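Side-chain contacts in beta-1,4-galactanase (Humicola insolens, PDB 1HJQ), which hydrolyses beta-1,4-galactosidic linkages in type I arabinogalactans as a family 53 glycoside hydrolase: residues N103-K108 with G139-L144; W183-Q188 with N231-R236. All blocks are in the same frame, centred on the assembly; numbering follows the deposited sequence.

Interaction 1. Residues N103-K108 with G139-L144; sequences NNLAWK and GLLWPL. With NAG (2-acetamido-2-deoxy-beta-D-glucopyranose), chain B.
L105 pushes its isobutyl end into an angle formed by L141 and L144, joining helix 102-123 on the outside of a (beta/alpha)8 barrel to the long loop that follows strand 129-132. L105 buries the most surface because its CD2 methyl meets both partners: it lies 3.3 Å from L144 CD1 and 4.0 Å from L141 CB. A second touch brings L105 CD1 to within 4.2 Å of L141 CD1. The L105 and L144 side chains run past each other in opposite directions, so L144 CD1 reaches back along its neighbour as far as L105 CB, 4.0 Å away. CG of L105 stands opposite the backbone N (chi1 177°), which carries both methyls outward from the helix to the loop. Leucine suits all three places: a branched, uncharged end can touch two neighbours at once and asks for no polar partner. The left-handed backbone angles of L141 and the cis peptide bond before P143 probably help the loop to present two leucines to one. L105 also rests on L156 of helix 150-165, which places it between neighbouring outer helices.

Two residues further along the same helix, W107 lies against a sugar. The N-acetylglucosamine of a glycan attached to the protein, probably through N111, lies over one face of the W107 indole, a broad flat surface well matched to a pyranose. The sugar's amide N2 sits 3.5 Å from W107 CD2, and the sugar's C3 lies 3.6 Å from W107 CZ2. N104 OD1 stands at the edge of the same ring, in its plane. The aliphatic part of K108 borders the acetyl group, with K108 CG 3.6 Å from the sugar's O7.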
loop_
_atom_site.group_PDB
_atom_site.type_symbol
_atom_site.label_atom_id
_atom_site.label_comp_id
_atom_site.label_asym_id
_atom_site.label_seq_id
_atom_site.Cartn_x
_atom_site.Cartn_y
_atom_site.Cartn_z
ATOM N N ASN A 103 -26.495 2.448 6.622
ATOM C CA ASN A 103 -26.346 2.106 8.028
ATOM C C ASN A 103 -25.871 0.671 8.213
ATOM O O ASN A 103 -24.990 0.401 9.029
ATOM C CB ASN A 103 -27.657 2.307 8.780
ATOM C CG ASN A 103 -27.533 1.950 10.244
ATOM O OD1 ASN A 103 -26.777 2.583 10.984
ATOM N ND2 ASN A 103 -28.261 0.917 10.668
ATOM N N ASN A 104 -26.459 -0.251 7.460
ATOM C CA ASN A 104 -26.069 -1.649 7.560
ATOM C C ASN A 104 -24.712 -1.917 6.930
ATOM O O ASN A 104 -23.920 -2.678 7.475
ATOM C CB ASN A 104 -27.129 -2.553 6.926
ATOM C CG ASN A 104 -28.294 -2.828 7.863
ATOM O OD1 ASN A 104 -28.096 -3.133 9.047
ATOM N ND2 ASN A 104 -29.511 -2.738 7.338
ATOM N N LEU A 105 -24.436 -1.294 5.788
ATOM C CA LEU A 105 -23.153 -1.481 5.118
ATOM C C LEU A 105 -22.036 -1.024 6.048
ATOM O O LEU A 105 -21.034 -1.720 6.226
ATOM C CB LEU A 105 -23.099 -0.679 3.817
ATOM C CG LEU A 105 -21.757 -0.746 3.084
ATOM C CD1 LEU A 105 -21.430 -2.191 2.739
ATOM C CD2 LEU A 105 -21.814 0.096 1.826
ATOM N N ALA A 106 -22.224 0.153 6.639
ATOM C CA ALA A 106 -21.253 0.718 7.560
ATOM C C ALA A 106 -21.068 -0.217 8.753
ATOM O O ALA A 106 -19.949 -0.446 9.213
ATOM C CB ALA A 106 -21.722 2.101 8.035
ATOM N N TRP A 107 -22.177 -0.751 9.249
ATOM C CA TRP A 107 -22.157 -1.666 10.381
ATOM C C TRP A 107 -21.318 -2.884 9.998
ATOM O O TRP A 107 -20.459 -3.338 10.761
ATOM C CB TRP A 107 -23.585 -2.091 10.701
ATOM C CG TRP A 107 -23.774 -2.614 12.076
ATOM C CD1 TRP A 107 -22.864 -2.607 13.098
ATOM C CD2 TRP A 107 -24.975 -3.179 12.611
ATOM N NE1 TRP A 107 -23.428 -3.132 14.237
ATOM C CE2 TRP A 107 -24.722 -3.490 13.967
ATOM C CE3 TRP A 107 -26.243 -3.448 12.077
ATOM C CZ2 TRP A 107 -25.696 -4.059 14.799
ATOM C CZ3 TRP A 107 -27.208 -4.012 12.903
ATOM C CH2 TRP A 107 -26.928 -4.311 14.251
ATOM N N LYS A 108 -21.576 -3.393 8.794
ATOM C CA LYS A 108 -20.865 -4.546 8.261
ATOM C C LYS A 108 -19.376 -4.237 8.154
ATOM O O LYS A 108 -18.538 -5.022 8.588
ATOM C CB LYS A 108 -21.412 -4.914 6.878
ATOM C CG LYS A 108 -21.788 -6.381 6.721
ATOM C CD LYS A 108 -20.625 -7.305 7.041
ATOM C CE LYS A 108 -21.066 -8.755 7.013
ATOM N NZ LYS A 108 -20.012 -9.651 7.548
ATOM N N GLY A 139 -13.696 6.722 -3.990
ATOM C CA GLY A 139 -14.504 6.108 -2.955
ATOM C C GLY A 139 -14.280 4.610 -2.825
ATOM O O GLY A 139 -13.352 4.058 -3.418
ATOM N N LEU A 140 -15.142 3.960 -2.046
ATOM C CA LEU A 140 -15.055 2.524 -1.812
ATOM C C LEU A 140 -16.452 1.946 -1.667
ATOM O O LEU A 140 -17.429 2.688 -1.607
ATOM C CB LEU A 140 -14.270 2.237 -0.529
ATOM C CG LEU A 140 -14.931 2.605 0.804
ATOM C CD1 LEU A 140 -14.130 2.011 1.945
ATOM C CD2 LEU A 140 -15.021 4.109 0.962
ATOM N N LEU A 141 -16.533 0.619 -1.611
ATOM C CA LEU A 141 -17.801 -0.085 -1.450
ATOM C C LEU A 141 -18.938 0.466 -2.310
ATOM O O LEU A 141 -19.982 0.879 -1.796
ATOM C CB LEU A 141 -18.195 -0.066 0.029
ATOM C CG LEU A 141 -17.252 -0.916 0.889
ATOM C CD1 LEU A 141 -17.532 -0.713 2.372
ATOM C CD2 LEU A 141 -17.411 -2.380 0.490
ATOM N N TRP A 142 -18.735 0.459 -3.623
ATOM C CA TRP A 142 -19.737 0.960 -4.557
ATOM C C TRP A 142 -20.976 0.085 -4.523
ATOM O O TRP A 142 -20.881 -1.119 -4.297
ATOM C CB TRP A 142 -19.167 0.989 -5.970
ATOM C CG TRP A 142 -17.993 1.893 -6.122
ATOM C CD1 TRP A 142 -17.492 2.760 -5.191
ATOM C CD2 TRP A 142 -17.178 2.039 -7.285
ATOM N NE1 TRP A 142 -16.414 3.440 -5.705
ATOM C CE2 TRP A 142 -16.200 3.016 -6.990
ATOM C CE3 TRP A 142 -17.176 1.439 -8.547
ATOM C CZ2 TRP A 142 -15.230 3.407 -7.917
ATOM C CZ3 TRP A 142 -16.212 1.827 -9.466
ATOM C CH2 TRP A 142 -15.252 2.805 -9.145
ATOM N N PRO A 143 -22.151 0.664 -4.813
ATOM C CA PRO A 143 -22.443 2.054 -5.187
ATOM C C PRO A 143 -22.420 3.098 -4.075
ATOM O O PRO A 143 -22.034 4.240 -4.312
ATOM C CB PRO A 143 -23.842 1.967 -5.808
ATOM C CG PRO A 143 -24.031 0.518 -6.107
ATOM C CD PRO A 143 -23.358 -0.156 -4.955
ATOM N N LEU A 144 -22.861 2.718 -2.880
ATOM C CA LEU A 144 -22.921 3.641 -1.753
ATOM C C LEU A 144 -21.701 4.535 -1.543
ATOM O O LEU A 144 -21.832 5.756 -1.495
ATOM C CB LEU A 144 -23.221 2.869 -0.467
ATOM C CG LEU A 144 -24.569 2.138 -0.468
ATOM C CD1 LEU A 144 -24.696 1.290 0.779
ATOM C CD2 LEU A 144 -25.710 3.154 -0.538
HETATM C C1 NAG B . -22.719 -6.662 13.053
HETATM C C2 NAG B . -23.942 -7.169 12.271
HETATM C C3 NAG B . -25.174 -7.212 13.193
HETATM C C4 NAG B . -24.858 -8.023 14.456
HETATM C C5 NAG B . -23.627 -7.418 15.130
HETATM C C6 NAG B . -23.228 -8.110 16.421
HETATM C C7 NAG B . -24.386 -6.795 9.931
HETATM C C8 NAG B . -25.505 -6.189 9.099
HETATM N N2 NAG B . -24.188 -6.292 11.143
HETATM O O3 NAG B . -26.274 -7.793 12.510
HETATM O O4 NAG B . -25.964 -8.000 15.350
HETATM O O5 NAG B . -22.500 -7.471 14.221
HETATM O O6 NAG B . -22.009 -8.818 16.274
HETATM O O7 NAG B . -23.715 -7.718 9.472
#

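Interaction 2. Residues W183-Q188 with N231-R236; sequences WNWDTQ and NNMVSR
The indole of W185 lies flat beneath the side chain of N232, where two neighbouring outer helices of the (beta/alpha)8 barrel, 185-198 and 223-237, pack side by side. N232 CB sits over the six-membered ring in a CH-pi contact, 3.3 Å from its centroid and only 5° off the normal. The amide then leads on over the pyrrole half, bringing N232 ND2 to 3.4 Å from W185 CG. Ring and amide planes stand 70° apart, so the amide meets the face with its nitrogen end and does not lie flat on it. Asparagine suits this partly exposed seam, giving a methylene to the ring and keeping a polar end. The indole is swung across the gap by chi1 of 161°, with CG roughly opposite the backbone N.

M233 comes at the rim: its CG lies near the ring plane, 3.5 Å from W185 CZ3. Its flexible thioether then continues inward, and M233 SD rests 3.7 Å from Q188 CG. Q188 thus offers its aliphatic part to the methionine, while the NE2 of this buried residue bonds to the backbone oxygen of D180. M233 also reaches M209 of strand 208-212, and Q188 reaches V211, so this inner end of the seam meets strand 208-212 of the barrel. Replacing W185 by an alanine would probably leave the N232 methylene without its aromatic face and open a gap beside M233 CG.

Just before W185, the helix start is fixed by N184 at the N-cap, a favoured place for asparagine because its short side chain can turn back to a backbone N-H in the first turn of the helix. N184 OD1 accepts a fairly straight hydrogen bond from T187 N at 3.0 Å, the donor lying well above the carbonyl plane.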
loop_
_atom_site.group_PDB
_atom_site.type_symbol
_atom_site.label_atom_id
_atom_site.label_comp_id
_atom_site.label_asym_id
_atom_site.label_seq_id
_atom_site.Cartn_x
_atom_site.Cartn_y
_atom_site.Cartn_z
ATOM N N TRP A 183 0.937 12.636 -6.336
ATOM C CA TRP A 183 1.576 13.796 -6.962
ATOM C C TRP A 183 0.537 14.853 -7.307
ATOM O O TRP A 183 0.854 16.032 -7.396
ATOM C CB TRP A 183 2.330 13.397 -8.245
ATOM C CG TRP A 183 1.485 12.702 -9.277
ATOM C CD1 TRP A 183 1.347 11.360 -9.445
ATOM C CD2 TRP A 183 0.615 13.319 -10.236
ATOM N NE1 TRP A 183 0.443 11.095 -10.447
ATOM C CE2 TRP A 183 -0.023 12.279 -10.950
ATOM C CE3 TRP A 183 0.307 14.648 -10.559
ATOM C CZ2 TRP A 183 -0.954 12.525 -11.970
ATOM C CZ3 TRP A 183 -0.623 14.895 -11.577
ATOM C CH2 TRP A 183 -1.240 13.835 -12.267
ATOM N N ASN A 184 -0.703 14.434 -7.506
ATOM C CA ASN A 184 -1.763 15.373 -7.843
ATOM C C ASN A 184 -2.392 15.970 -6.581
ATOM O O ASN A 184 -3.252 15.348 -5.955
ATOM C CB ASN A 184 -2.840 14.674 -8.660
ATOM C CG ASN A 184 -3.807 15.647 -9.274
ATOM O OD1 ASN A 184 -4.229 16.606 -8.625
ATOM N ND2 ASN A 184 -4.170 15.412 -10.528
ATOM N N TRP A 185 -1.977 17.182 -6.224
ATOM C CA TRP A 185 -2.484 17.836 -5.030
ATOM C C TRP A 185 -3.972 18.193 -5.074
ATOM O O TRP A 185 -4.665 18.083 -4.059
ATOM C CB TRP A 185 -1.652 19.088 -4.739
ATOM C CG TRP A 185 -2.335 20.076 -3.833
ATOM C CD1 TRP A 185 -2.738 21.340 -4.159
ATOM C CD2 TRP A 185 -2.738 19.863 -2.473
ATOM N NE1 TRP A 185 -3.370 21.928 -3.088
ATOM C CE2 TRP A 185 -3.388 21.046 -2.040
ATOM C CE3 TRP A 185 -2.618 18.789 -1.578
ATOM C CZ2 TRP A 185 -3.919 21.183 -0.748
ATOM C CZ3 TRP A 185 -3.146 18.925 -0.290
ATOM C CH2 TRP A 185 -3.788 20.115 0.111
ATOM N N ASP A 186 -4.463 18.627 -6.233
ATOM C CA ASP A 186 -5.869 18.981 -6.351
ATOM C C ASP A 186 -6.732 17.776 -6.009
ATOM O O ASP A 186 -7.787 17.926 -5.387
ATOM C CB ASP A 186 -6.205 19.467 -7.760
ATOM C CG ASP A 186 -5.462 20.744 -8.133
ATOM O OD1 ASP A 186 -5.306 21.622 -7.252
ATOM O OD2 ASP A 186 -5.043 20.866 -9.310
ATOM N N THR A 187 -6.288 16.585 -6.410
ATOM C CA THR A 187 -7.040 15.372 -6.109
ATOM C C THR A 187 -7.009 15.150 -4.588
ATOM O O THR A 187 -8.044 15.029 -3.945
ATOM C CB THR A 187 -6.422 14.128 -6.782
ATOM O OG1 THR A 187 -6.228 14.353 -8.184
ATOM C CG2 THR A 187 -7.355 12.934 -6.603
ATOM N N GLN A 188 -5.807 15.111 -4.023
ATOM C CA GLN A 188 -5.640 14.915 -2.573
ATOM C C GLN A 188 -6.445 15.917 -1.738
ATOM O O GLN A 188 -6.974 15.573 -0.670
ATOM C CB GLN A 188 -4.191 15.066 -2.162
ATOM C CG GLN A 188 -3.184 14.128 -2.860
ATOM C CD GLN A 188 -3.586 12.656 -2.847
ATOM O OE1 GLN A 188 -4.088 12.117 -1.842
ATOM N NE2 GLN A 188 -3.328 11.988 -3.963
ATOM N N ASN A 231 3.681 18.251 1.216
ATOM C CA ASN A 231 3.789 19.422 2.076
ATOM C C ASN A 231 2.436 20.076 2.284
ATOM O O ASN A 231 2.099 20.464 3.407
ATOM C CB ASN A 231 4.762 20.440 1.491
ATOM C CG ASN A 231 6.207 20.124 1.832
ATOM O OD1 ASN A 231 6.583 20.097 3.007
ATOM N ND2 ASN A 231 7.024 19.886 0.810
ATOM N N ASN A 232 1.660 20.188 1.208
ATOM C CA ASN A 232 0.334 20.789 1.297
ATOM C C ASN A 232 -0.585 19.969 2.199
ATOM O O ASN A 232 -1.311 20.518 3.031
ATOM C CB ASN A 232 -0.304 20.912 -0.088
ATOM C CG ASN A 232 0.411 21.906 -0.983
ATOM O OD1 ASN A 232 1.231 22.700 -0.527
ATOM N ND2 ASN A 232 0.090 21.871 -2.271
ATOM N N MET A 233 -0.550 18.652 2.022
ATOM C CA MET A 233 -1.376 17.739 2.809
ATOM C C MET A 233 -1.022 17.840 4.288
ATOM O O MET A 233 -1.897 18.042 5.136
ATOM C CB MET A 233 -1.173 16.298 2.322
ATOM C CG MET A 233 -1.638 16.045 0.892
ATOM S SD MET A 233 -1.096 14.438 0.239
ATOM C CE MET A 233 -1.763 13.309 1.500
ATOM N N VAL A 234 0.269 17.700 4.584
ATOM C CA VAL A 234 0.768 17.768 5.955
ATOM C C VAL A 234 0.414 19.083 6.656
ATOM O O VAL A 234 -0.133 19.080 7.757
ATOM C CB VAL A 234 2.300 17.578 5.988
ATOM C CG1 VAL A 234 2.823 17.820 7.389
ATOM C CG2 VAL A 234 2.659 16.169 5.526
ATOM N N SER A 235 0.726 20.201 6.009
ATOM C CA SER A 235 0.446 21.518 6.569
ATOM C C SER A 235 -1.046 21.762 6.775
ATOM O O SER A 235 -1.448 22.515 7.664
ATOM C CB SER A 235 1.010 22.609 5.657
ATOM O OG SER A 235 0.725 23.894 6.175
ATOM N N ARG A 236 -1.864 21.113 5.959
ATOM C CA ARG A 236 -3.305 21.281 6.039
ATOM C C ARG A 236 -4.022 20.383 7.044
ATOM O O ARG A 236 -4.916 20.837 7.764
ATOM C CB ARG A 236 -3.911 21.062 4.662
ATOM C CG ARG A 236 -5.421 21.093 4.635
ATOM C CD ARG A 236 -5.974 22.498 4.571
ATOM N NE ARG A 236 -7.296 22.459 3.958
ATOM C CZ ARG A 236 -8.427 22.186 4.609
ATOM N NH1 ARG A 236 -8.409 21.941 5.920
ATOM N NH2 ARG A 236 -9.576 22.129 3.935
#

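How the interactions relate
Along the chain interaction 1 closes before interaction 2 opens, and both belong to the same eight-stranded barrel. Their centres are 26 Å apart and their nearest atoms about 9 Å, so they do not touch. Interaction 1 ties helix 102-123 to the loop between strand 129-132 and helix 150-165; interaction 2 pairs the helices that follow strands 174-179 and 208-212. One thus joins a helix to a loop, the other helix to helix, at different places round the barrel. The loop of interaction 1 also brings T137 against T187 of interaction 2. The side chain of Q188 lies about 9 Å from that of E135, the probable proton donor, whereas interaction 1 is remote from the catalytic residues.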